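ABC transporter substrate binding protein (Ribose) (Agrobacterium vitis, PDB 5DKV) binds alpha-D-tagatopyranose and probably serves as the periplasmic sugar-binding component of an ABC transporter. Local coordinates at residues 112-118 / 133-139; 32-36 / 73-77; 48-53 / 280-285. All blocks are in the same frame, centred on the assembly; numbering follows the deposited sequence.

Interaction 1: 112-118 / 133-139; sequences MITVDTF and FPLSYIA. With T6T (alpha-D-tagatopyranose), chain E.
Neighbouring parallel strands 112-115 and 137-140 of the N-terminal lobe meet here, and the loop after the first of them carries a sugar-binding aspartate of this type I periplasmic binding protein fold. Four backbone hydrogen bonds join the segments, from Leu135 N to Met112 O, Thr114 N to Ser136 O, Ile138 N to Thr114 O and Asp116 N to Ile138 O. Thr114 pairs with Tyr137 and Val115 with Ile138, so their side chains leave on opposite faces of the sheet; Ile138 CD1 lies 3.9 Å from Ile113 CG2 on the face covered by helix 276-291.

Tyr137 carries the other face. With CG anti to the backbone N (chi1 174°), its ring reaches along the sheet past Thr114, and OH donates to Asp116 O at 2.7 Å, approaching from above the carbonyl plane. Phe118 CB sits over the middle of the Tyr137 ring, 4.0 Å from the centroid, and the Phe118 ring turns its edge to that ring in an offset T-shaped pair with the planes at 82°. At the far end, Met112 SD meets the edge of the Phe133 ring, 3.7 Å from CE1, a Met-aromatic contact, while a water bridges Met112 N and Phe133 O.

The CB of Asp116 leaves the backbone away from strand 137-140, and the carboxylate reaches the sugar. OD1 accepts from O4 of the tagatopyranose at 2.7 Å and OD2 from O5 at 2.7 Å; Asp39, Arg178 and Asp254 are among the other residues that bind the sugar. Since Asp116 N and O are both tied to strand 137-140, through Ile138 O and the Tyr137 hydroxyl, the backbone beneath the carboxylate is held by two hydrogen bonds, which should restrict how its two oxygens are presented to the sugar.

Interaction 2: 32-36 / 73-77; sequences LIPGL and QVPVL
Ile33 and Leu77 cross at about a right angle, the CD1 end of the isoleucine lying 3.7 Å from Leu77 CD1 and close to Leu77 CA. The two branches of Ile33 divide the work. CG1 stands anti to the carbonyl carbon (chi1 -59°) and carries CD1 out to the leucine, whereas CG2 faces Gln73 and Val76, 3.9 Å from Gln73 NE2 and 4.4 Å from Val76 CG1. A single strand side chain thus meets three helix residues, and it supplies most of the area that 32-36 contributes.

Gln73 approaches Ile33 obliquely. A chi1 of -171° sets CG opposite the backbone N, and the chain stays extended beyond CG, which takes the amide past the isoleucine to the backbone just beyond the strand. There NE2 donates to Pro34 O at 3.2 Å. The bond is bent, with an N-H...O angle of 136°; the oxygen lies close to the amide plane, but the nitrogen stands above the carbonyl plane of Pro34.

In the fold, strand 29-33 lies inside the parallel sheet of the N-terminal lobe, between strands 59-62 and 87-90, and helix 70-81 packs on one of its faces. On the other, helix 40-56 covers Leu32, whose side chain leaves the strand on the side away from Leu77. The chain after Ile33 is the loop at the C-terminal edge of the sheet, and Gly35 lies about 7 Å from the bound tagatopyranose, nearest atom to nearest atom.

The buried amide of Gln73 has further partners in a second such loop, the one that follows strand 87-90: NE2 is shared between Pro34 O and Ala91 O, and OE1 is hydrogen-bonded to Thr93 OG1.

Interaction 3: 48-53 / 280-285; sequences GAEAAA and GYYGVI
This is a close helix-helix contact on one face of the N-terminal lobe, where helix 40-56 and helix 276-291, far apart in sequence, run side by side over the parallel sheet. The axes of the two short segments come within 7.0 Å, at an angle of 39° between their directions. Such proximity depends on small residues: Gly48 and Ala49 on one helix face Gly280 on the other, and Ala49 CA lies only 4.3 Å from Gly280 CA. Backbone therefore rests against backbone, with CA-H...O contacts made in both directions, from Ala49 CA to Gly280 O and from Tyr281 CA to Gly48 O, each 3.6 Å long.

Further along, Ala52 CB points at the second helix, closest to Tyr281 O at 3.4 Å. It lies over one face of the Tyr281 ring, 3.8 Å from the centroid and displaced from the middle toward the rim, in a CH-pi contact. It also touches Val284 CB at 3.7 Å and Ile285 CD1 at 3.9 Å. A trans chi1 of -166° brings the Tyr281 ring to this place, laying it against the flank of helix 40-56, beside Gly48 and Ala51.

On the other flank, the two methyls of Val284 lie against successive turns of the first helix: CG2 meets Ala49 CB at 3.6 Å, and CG1 lies next to Ala53 N and CB. Strand residues Ile30 and Ile60 also touch Val284, placing this edge of the contact down on the sheet. With no conventional hydrogen bonds or charge pairs between the segments, the helices are held by close backbone approach at the glycines and alanines, together with packing of Tyr281, Val284 and Ile285 on Ala52 and Ala49.

In the fold
All three contacts belong to the lobe built round strands 29-33, 87-90, 112-115 and 137-140, with centres 14 to 17 Å apart. Interactions 1 and 2 share the parallel sheet and touch through Val115 and Leu32. Interaction 3 lies over the face that Ile113 and Ile138 help to form, Ile138 CD1 packing on Gly283, and it meets interaction 2 where Leu32 touches Ala49. Helix 70-81 of interaction 2 covers the opposite face. Along the chain, interaction 2 closes before interaction 1 opens, while 48-53 and 280-285 bracket interaction 1, so helix 276-291 returns late in sequence to complete the lobe that presents Asp116 and Thr117 to the sugar.

Interaction 1: 112-118 / 133-139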
loop_
_atom_site.group_PDB
_atom_site.type_symbol
_atom_site.label_atom_id
_atom_site.label_comp_id
_atom_site.label_asym_id
_atom_site.label_seq_id
_atom_site.Cartn_x
_atom_site.Cartn_y
_atom_site.Cartn_z
ATOM N N MET A 112 19.699 -3.456 -3.253
ATOM C CA MET A 112 18.243 -3.458 -3.249
ATOM C C MET A 112 17.643 -2.414 -2.342
ATOM O O MET A 112 18.267 -1.919 -1.393
ATOM C CB MET A 112 17.719 -4.820 -2.842
ATOM C CG MET A 112 17.982 -5.123 -1.393
ATOM S SD MET A 112 17.518 -6.803 -1.047
ATOM C CE MET A 112 18.839 -7.662 -1.894
ATOM N N ILE A 113 16.412 -2.069 -2.698
ATOM C CA ILE A 113 15.576 -1.129 -1.991
ATOM C C ILE A 113 14.212 -1.783 -1.813
ATOM O O ILE A 113 13.723 -2.418 -2.764
ATOM C CB ILE A 113 15.456 0.188 -2.795
ATOM C CG1 ILE A 113 16.798 0.912 -2.776
ATOM C CG2 ILE A 113 14.347 1.099 -2.262
ATOM C CD1 ILE A 113 16.862 2.165 -3.646
ATOM N N THR A 114 13.588 -1.668 -0.640
ATOM C CA THR A 114 12.215 -2.166 -0.535
ATOM C C THR A 114 11.263 -0.959 -0.647
ATOM O O THR A 114 11.503 0.146 -0.138
ATOM C CB THR A 114 11.945 -3.021 0.740
ATOM O OG1 THR A 114 11.913 -2.208 1.918
ATOM C CG2 THR A 114 13.000 -4.092 0.900
ATOM N N VAL A 115 10.223 -1.184 -1.424
ATOM C CA VAL A 115 9.203 -0.196 -1.709
ATOM C C VAL A 115 7.896 -0.719 -1.140
ATOM O O VAL A 115 7.607 -1.913 -1.236
ATOM C CB VAL A 115 9.076 0.089 -3.242
ATOM C CG1 VAL A 115 10.307 0.853 -3.755
ATOM C CG2 VAL A 115 8.885 -1.201 -4.071
ATOM N N ASP A 116 7.128 0.188 -0.527
ATOM C CA ASP A 116 5.813 -0.088 0.087
ATOM C C ASP A 116 5.932 -0.838 1.414
ATOM O O ASP A 116 5.608 -0.293 2.481
ATOM C CB ASP A 116 4.905 -0.851 -0.886
ATOM C CG ASP A 116 3.518 -1.063 -0.333
ATOM O OD1 ASP A 116 2.968 -0.119 0.293
ATOM O OD2 ASP A 116 2.979 -2.175 -0.559
ATOM N N THR A 117 6.425 -2.069 1.336
ATOM C CA THR A 117 6.602 -2.952 2.479
ATOM C C THR A 117 8.084 -3.128 2.809
ATOM O O THR A 117 8.944 -2.734 2.020
ATOM C CB THR A 117 6.008 -4.317 2.188
ATOM O OG1 THR A 117 6.580 -4.800 0.963
ATOM C CG2 THR A 117 4.498 -4.214 2.057
ATOM N N PHE A 118 8.371 -3.730 3.964
ATOM C CA PHE A 118 9.744 -3.918 4.400
ATOM C C PHE A 118 10.029 -5.333 4.868
ATOM O O PHE A 118 9.115 -6.139 5.054
ATOM C CB PHE A 118 10.105 -2.910 5.512
ATOM C CG PHE A 118 9.275 -3.011 6.797
ATOM C CD1 PHE A 118 9.508 -4.010 7.719
ATOM C CD2 PHE A 118 8.349 -2.024 7.116
ATOM C CE1 PHE A 118 8.778 -4.078 8.910
ATOM C CE2 PHE A 118 7.636 -2.069 8.321
ATOM C CZ PHE A 118 7.858 -3.113 9.204
ATOM N N PHE A 133 20.245 -5.328 5.216
ATOM C CA PHE A 133 21.058 -5.098 4.025
ATOM C C PHE A 133 20.436 -4.294 2.870
ATOM O O PHE A 133 21.196 -3.823 2.025
ATOM C CB PHE A 133 21.558 -6.446 3.486
ATOM C CG PHE A 133 20.477 -7.466 3.347
ATOM C CD1 PHE A 133 19.679 -7.480 2.221
ATOM C CD2 PHE A 133 20.240 -8.399 4.346
ATOM C CE1 PHE A 133 18.668 -8.397 2.088
ATOM C CE2 PHE A 133 19.226 -9.307 4.215
ATOM C CZ PHE A 133 18.441 -9.308 3.080
ATOM N N PRO A 134 19.090 -4.130 2.805
ATOM C CA PRO A 134 18.590 -3.207 1.778
ATOM C C PRO A 134 19.138 -1.795 2.031
ATOM O O PRO A 134 19.580 -1.489 3.141
ATOM C CB PRO A 134 17.053 -3.280 1.937
ATOM C CG PRO A 134 16.831 -4.656 2.619
ATOM C CD PRO A 134 17.982 -4.740 3.565
ATOM N N LEU A 135 19.134 -0.935 1.013
ATOM C CA LEU A 135 19.715 0.388 1.151
ATOM C C LEU A 135 18.727 1.414 1.659
ATOM O O LEU A 135 19.125 2.401 2.268
ATOM C CB LEU A 135 20.257 0.872 -0.192
ATOM C CG LEU A 135 21.442 0.106 -0.760
ATOM C CD1 LEU A 135 21.610 0.456 -2.218
ATOM C CD2 LEU A 135 22.695 0.428 0.019
ATOM N N SER A 136 17.443 1.172 1.397
ATOM C CA SER A 136 16.400 2.138 1.700
ATOM C C SER A 136 15.041 1.496 1.735
ATOM O O SER A 136 14.826 0.470 1.108
ATOM C CB SER A 136 16.424 3.250 0.664
ATOM O OG SER A 136 15.568 4.322 1.010
ATOM N N TYR A 137 14.127 2.137 2.466
ATOM C CA TYR A 137 12.729 1.770 2.547
ATOM C C TYR A 137 11.915 2.986 2.125
ATOM O O TYR A 137 11.988 4.034 2.783
ATOM C CB TYR A 137 12.360 1.354 3.982
ATOM C CG TYR A 137 10.888 1.082 4.189
ATOM C CD1 TYR A 137 10.133 0.448 3.227
ATOM C CD2 TYR A 137 10.255 1.481 5.353
ATOM C CE1 TYR A 137 8.770 0.198 3.423
ATOM C CE2 TYR A 137 8.913 1.240 5.549
ATOM C CZ TYR A 137 8.179 0.596 4.576
ATOM O OH TYR A 137 6.840 0.359 4.765
ATOM N N ILE A 138 11.196 2.854 1.025
ATOM C CA ILE A 138 10.451 3.969 0.434
ATOM C C ILE A 138 8.978 3.584 0.421
ATOM O O ILE A 138 8.595 2.597 -0.239
ATOM C CB ILE A 138 10.936 4.276 -0.977
ATOM C CG1 ILE A 138 12.408 4.647 -0.954
ATOM C CG2 ILE A 138 10.111 5.432 -1.593
ATOM C CD1 ILE A 138 13.034 4.733 -2.324
ATOM N N ALA A 139 8.161 4.346 1.144
ATOM C CA ALA A 139 6.763 3.970 1.353
ATOM C C ALA A 139 5.968 5.099 1.956
ATOM O O ALA A 139 6.543 6.105 2.374
ATOM C CB ALA A 139 6.694 2.765 2.263
HETATM O O3 T6T E . -2.489 -0.811 -0.076
HETATM C C3 T6T E . -1.580 -1.217 -1.089
HETATM C C4 T6T E . -0.272 -1.482 -0.480
HETATM O O4 T6T E . 0.240 -0.239 0.128
HETATM C C5 T6T E . -0.374 -2.550 0.518
HETATM O O5 T6T E . 0.915 -2.910 1.043
HETATM C C6 T6T E . -0.914 -3.837 -0.083
HETATM O O6 T6T E . -2.193 -3.565 -0.728
HETATM C C2 T6T E . -2.083 -2.523 -1.733
HETATM O O2 T6T E . -1.168 -2.876 -2.743
HETATM C C1 T6T E . -3.458 -2.462 -2.270
HETATM O O1 T6T E . -3.590 -1.501 -3.268
HETATM O O HOH W 1 21.288 -3.674 -0.718
#

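Interaction 2: 32-36 / 73-77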
loop_
_atom_site.group_PDB
_atom_site.type_symbol
_atom_site.label_atom_id
_atom_site.label_comp_id
_atom_site.label_asym_id
_atom_site.label_seq_id
_atom_site.Cartn_x
_atom_site.Cartn_y
_atom_site.Cartn_z
ATOM N N LEU A 32 11.930 -4.388 -10.794
ATOM C CA LEU A 32 10.832 -4.013 -9.905
ATOM C C LEU A 32 9.931 -5.216 -9.739
ATOM O O LEU A 32 9.391 -5.727 -10.707
ATOM C CB LEU A 32 10.054 -2.805 -10.443
ATOM C CG LEU A 32 8.797 -2.436 -9.664
ATOM C CD1 LEU A 32 9.071 -2.129 -8.173
ATOM C CD2 LEU A 32 8.126 -1.227 -10.362
ATOM N N ILE A 33 9.819 -5.673 -8.493
ATOM C CA ILE A 33 9.012 -6.812 -8.119
ATOM C C ILE A 33 7.872 -6.327 -7.198
ATOM O O ILE A 33 8.094 -6.001 -6.042
ATOM C CB ILE A 33 9.860 -7.895 -7.408
ATOM C CG1 ILE A 33 10.994 -8.374 -8.321
ATOM C CG2 ILE A 33 8.937 -9.076 -7.007
ATOM C CD1 ILE A 33 11.993 -9.328 -7.675
ATOM N N PRO A 34 6.649 -6.250 -7.724
ATOM C CA PRO A 34 5.528 -5.731 -6.919
ATOM C C PRO A 34 5.047 -6.775 -5.920
ATOM O O PRO A 34 5.467 -7.937 -5.976
ATOM C CB PRO A 34 4.454 -5.453 -7.961
ATOM C CG PRO A 34 4.679 -6.562 -8.949
ATOM C CD PRO A 34 6.196 -6.706 -9.049
ATOM N N GLY A 35 4.149 -6.371 -5.035
ATOM C CA GLY A 35 3.511 -7.327 -4.158
ATOM C C GLY A 35 2.482 -8.198 -4.868
ATOM O O GLY A 35 2.243 -9.338 -4.459
ATOM N N LEU A 36 1.866 -7.641 -5.906
ATOM C CA LEU A 36 0.767 -8.253 -6.640
ATOM C C LEU A 36 0.698 -7.540 -7.986
ATOM O O LEU A 36 0.706 -6.321 -8.020
ATOM C CB LEU A 36 -0.564 -8.089 -5.860
ATOM C CG LEU A 36 -1.889 -8.392 -6.566
ATOM C CD1 LEU A 36 -1.839 -9.778 -7.144
ATOM C CD2 LEU A 36 -3.050 -8.231 -5.570
ATOM N N GLN A 73 5.918 -15.231 -4.605
ATOM C CA GLN A 73 6.842 -14.132 -4.893
ATOM C C GLN A 73 8.308 -14.598 -4.940
ATOM O O GLN A 73 9.088 -14.099 -5.760
ATOM C CB GLN A 73 6.686 -13.003 -3.874
ATOM C CG GLN A 73 7.477 -11.742 -4.261
ATOM C CD GLN A 73 7.342 -10.656 -3.221
ATOM O OE1 GLN A 73 7.519 -10.901 -2.035
ATOM N NE2 GLN A 73 6.968 -9.468 -3.660
ATOM N N VAL A 74 8.706 -15.543 -4.094
ATOM C CA VAL A 74 10.117 -15.906 -4.052
ATOM C C VAL A 74 10.612 -16.538 -5.371
ATOM O O VAL A 74 11.708 -16.193 -5.837
ATOM C CB VAL A 74 10.424 -16.827 -2.829
ATOM C CG1 VAL A 74 11.826 -17.488 -2.921
ATOM C CG2 VAL A 74 10.315 -15.999 -1.550
ATOM N N PRO A 75 9.815 -17.426 -6.010
ATOM C CA PRO A 75 10.270 -17.902 -7.323
ATOM C C PRO A 75 10.430 -16.803 -8.376
ATOM O O PRO A 75 11.303 -16.905 -9.257
ATOM C CB PRO A 75 9.172 -18.876 -7.742
ATOM C CG PRO A 75 8.607 -19.380 -6.437
ATOM C CD PRO A 75 8.730 -18.260 -5.463
ATOM N N VAL A 76 9.575 -15.792 -8.318
ATOM C CA VAL A 76 9.737 -14.653 -9.199
ATOM C C VAL A 76 11.038 -13.930 -8.894
ATOM O O VAL A 76 11.800 -13.586 -9.807
ATOM C CB VAL A 76 8.568 -13.685 -9.068
ATOM C CG1 VAL A 76 8.820 -12.414 -9.893
ATOM C CG2 VAL A 76 7.291 -14.375 -9.511
ATOM N N LEU A 77 11.278 -13.677 -7.611
ATOM C CA LEU A 77 12.523 -13.049 -7.193
ATOM C C LEU A 77 13.714 -13.855 -7.700
ATOM O O LEU A 77 14.664 -13.288 -8.239
ATOM C CB LEU A 77 12.574 -12.904 -5.685
ATOM C CG LEU A 77 13.921 -12.521 -5.074
ATOM C CD1 LEU A 77 14.416 -11.167 -5.528
ATOM C CD2 LEU A 77 13.794 -12.595 -3.575
#

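Interaction 3: 48-53 / 280-285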
loop_
_atom_site.group_PDB
_atom_site.type_symbol
_atom_site.label_atom_id
_atom_site.label_comp_id
_atom_site.label_asym_id
_atom_site.label_seq_id
_atom_site.Cartn_x
_atom_site.Cartn_y
_atom_site.Cartn_z
ATOM N N GLY A 48 5.342 5.153 -12.291
ATOM C CA GLY A 48 6.319 6.087 -11.744
ATOM C C GLY A 48 7.746 5.609 -11.966
ATOM O O GLY A 48 8.634 6.362 -12.317
ATOM N N ALA A 49 7.967 4.323 -11.758
ATOM C CA ALA A 49 9.287 3.751 -11.977
ATOM C C ALA A 49 9.717 3.883 -13.454
ATOM O O ALA A 49 10.876 4.158 -13.743
ATOM C CB ALA A 49 9.306 2.317 -11.554
ATOM N N GLU A 50 8.800 3.661 -14.399
ATOM C CA GLU A 50 9.168 3.786 -15.823
ATOM C C GLU A 50 9.480 5.235 -16.166
ATOM O O GLU A 50 10.359 5.515 -16.990
ATOM C CB GLU A 50 8.058 3.252 -16.729
ATOM C CG GLU A 50 7.780 1.732 -16.625
ATOM C CD GLU A 50 8.812 0.859 -17.351
ATOM O OE1 GLU A 50 9.740 1.400 -18.022
ATOM O OE2 GLU A 50 8.675 -0.394 -17.249
ATOM N N ALA A 51 8.786 6.168 -15.537
ATOM C CA ALA A 51 9.024 7.575 -15.809
ATOM C C ALA A 51 10.429 7.970 -15.320
ATOM O O ALA A 51 11.167 8.669 -16.037
ATOM C CB ALA A 51 7.946 8.425 -15.175
ATOM N N ALA A 52 10.800 7.527 -14.124
ATOM C CA ALA A 52 12.139 7.804 -13.598
ATOM C C ALA A 52 13.194 7.103 -14.457
ATOM O O ALA A 52 14.238 7.674 -14.757
ATOM C CB ALA A 52 12.251 7.369 -12.127
ATOM N N ALA A 53 12.898 5.878 -14.897
ATOM C CA ALA A 53 13.866 5.135 -15.695
ATOM C C ALA A 53 14.156 5.873 -17.005
ATOM O O ALA A 53 15.312 5.970 -17.446
ATOM C CB ALA A 53 13.348 3.692 -15.987
ATOM N N GLY A 280 7.580 4.561 -6.731
ATOM C CA GLY A 280 8.301 3.992 -7.822
ATOM C C GLY A 280 9.402 4.877 -8.360
ATOM O O GLY A 280 10.501 4.396 -8.664
ATOM N N TYR A 281 9.071 6.149 -8.518
ATOM C CA TYR A 281 9.960 7.150 -9.096
ATOM C C TYR A 281 11.198 7.291 -8.225
ATOM O O TYR A 281 12.326 7.197 -8.711
ATOM C CB TYR A 281 9.222 8.480 -9.217
ATOM C CG TYR A 281 9.902 9.511 -10.086
ATOM C CD1 TYR A 281 9.511 9.695 -11.394
ATOM C CD2 TYR A 281 10.929 10.309 -9.588
ATOM C CE1 TYR A 281 10.127 10.645 -12.190
ATOM C CE2 TYR A 281 11.546 11.262 -10.383
ATOM C CZ TYR A 281 11.131 11.430 -11.674
ATOM O OH TYR A 281 11.749 12.382 -12.472
ATOM N N TYR A 282 10.985 7.504 -6.929
ATOM C CA TYR A 282 12.113 7.694 -6.023
ATOM C C TYR A 282 12.869 6.399 -5.821
ATOM O O TYR A 282 14.073 6.409 -5.623
ATOM C CB TYR A 282 11.658 8.287 -4.695
ATOM C CG TYR A 282 11.549 9.796 -4.788
ATOM C CD1 TYR A 282 10.408 10.408 -5.292
ATOM C CD2 TYR A 282 12.604 10.606 -4.406
ATOM C CE1 TYR A 282 10.326 11.782 -5.402
ATOM C CE2 TYR A 282 12.534 12.001 -4.536
ATOM C CZ TYR A 282 11.393 12.578 -5.017
ATOM O OH TYR A 282 11.323 13.948 -5.112
ATOM N N GLY A 283 12.191 5.262 -5.930
ATOM C CA GLY A 283 12.921 4.003 -5.924
ATOM C C GLY A 283 13.929 3.889 -7.057
ATOM O O GLY A 283 15.070 3.505 -6.828
ATOM N N VAL A 284 13.516 4.180 -8.289
ATOM C CA VAL A 284 14.428 4.091 -9.423
ATOM C C VAL A 284 15.532 5.135 -9.337
ATOM O O VAL A 284 16.699 4.810 -9.571
ATOM C CB VAL A 284 13.674 4.227 -10.745
ATOM C CG1 VAL A 284 14.640 4.422 -11.928
ATOM C CG2 VAL A 284 12.822 3.007 -10.948
ATOM N N ILE A 285 15.190 6.387 -9.030
ATOM C CA ILE A 285 16.238 7.404 -8.912
ATOM C C ILE A 285 17.255 7.056 -7.819
ATOM O O ILE A 285 18.443 7.246 -7.997
ATOM C CB ILE A 285 15.665 8.791 -8.622
ATOM C CG1 ILE A 285 14.749 9.255 -9.771
ATOM C CG2 ILE A 285 16.794 9.791 -8.437
ATOM C CD1 ILE A 285 15.443 9.401 -11.138
#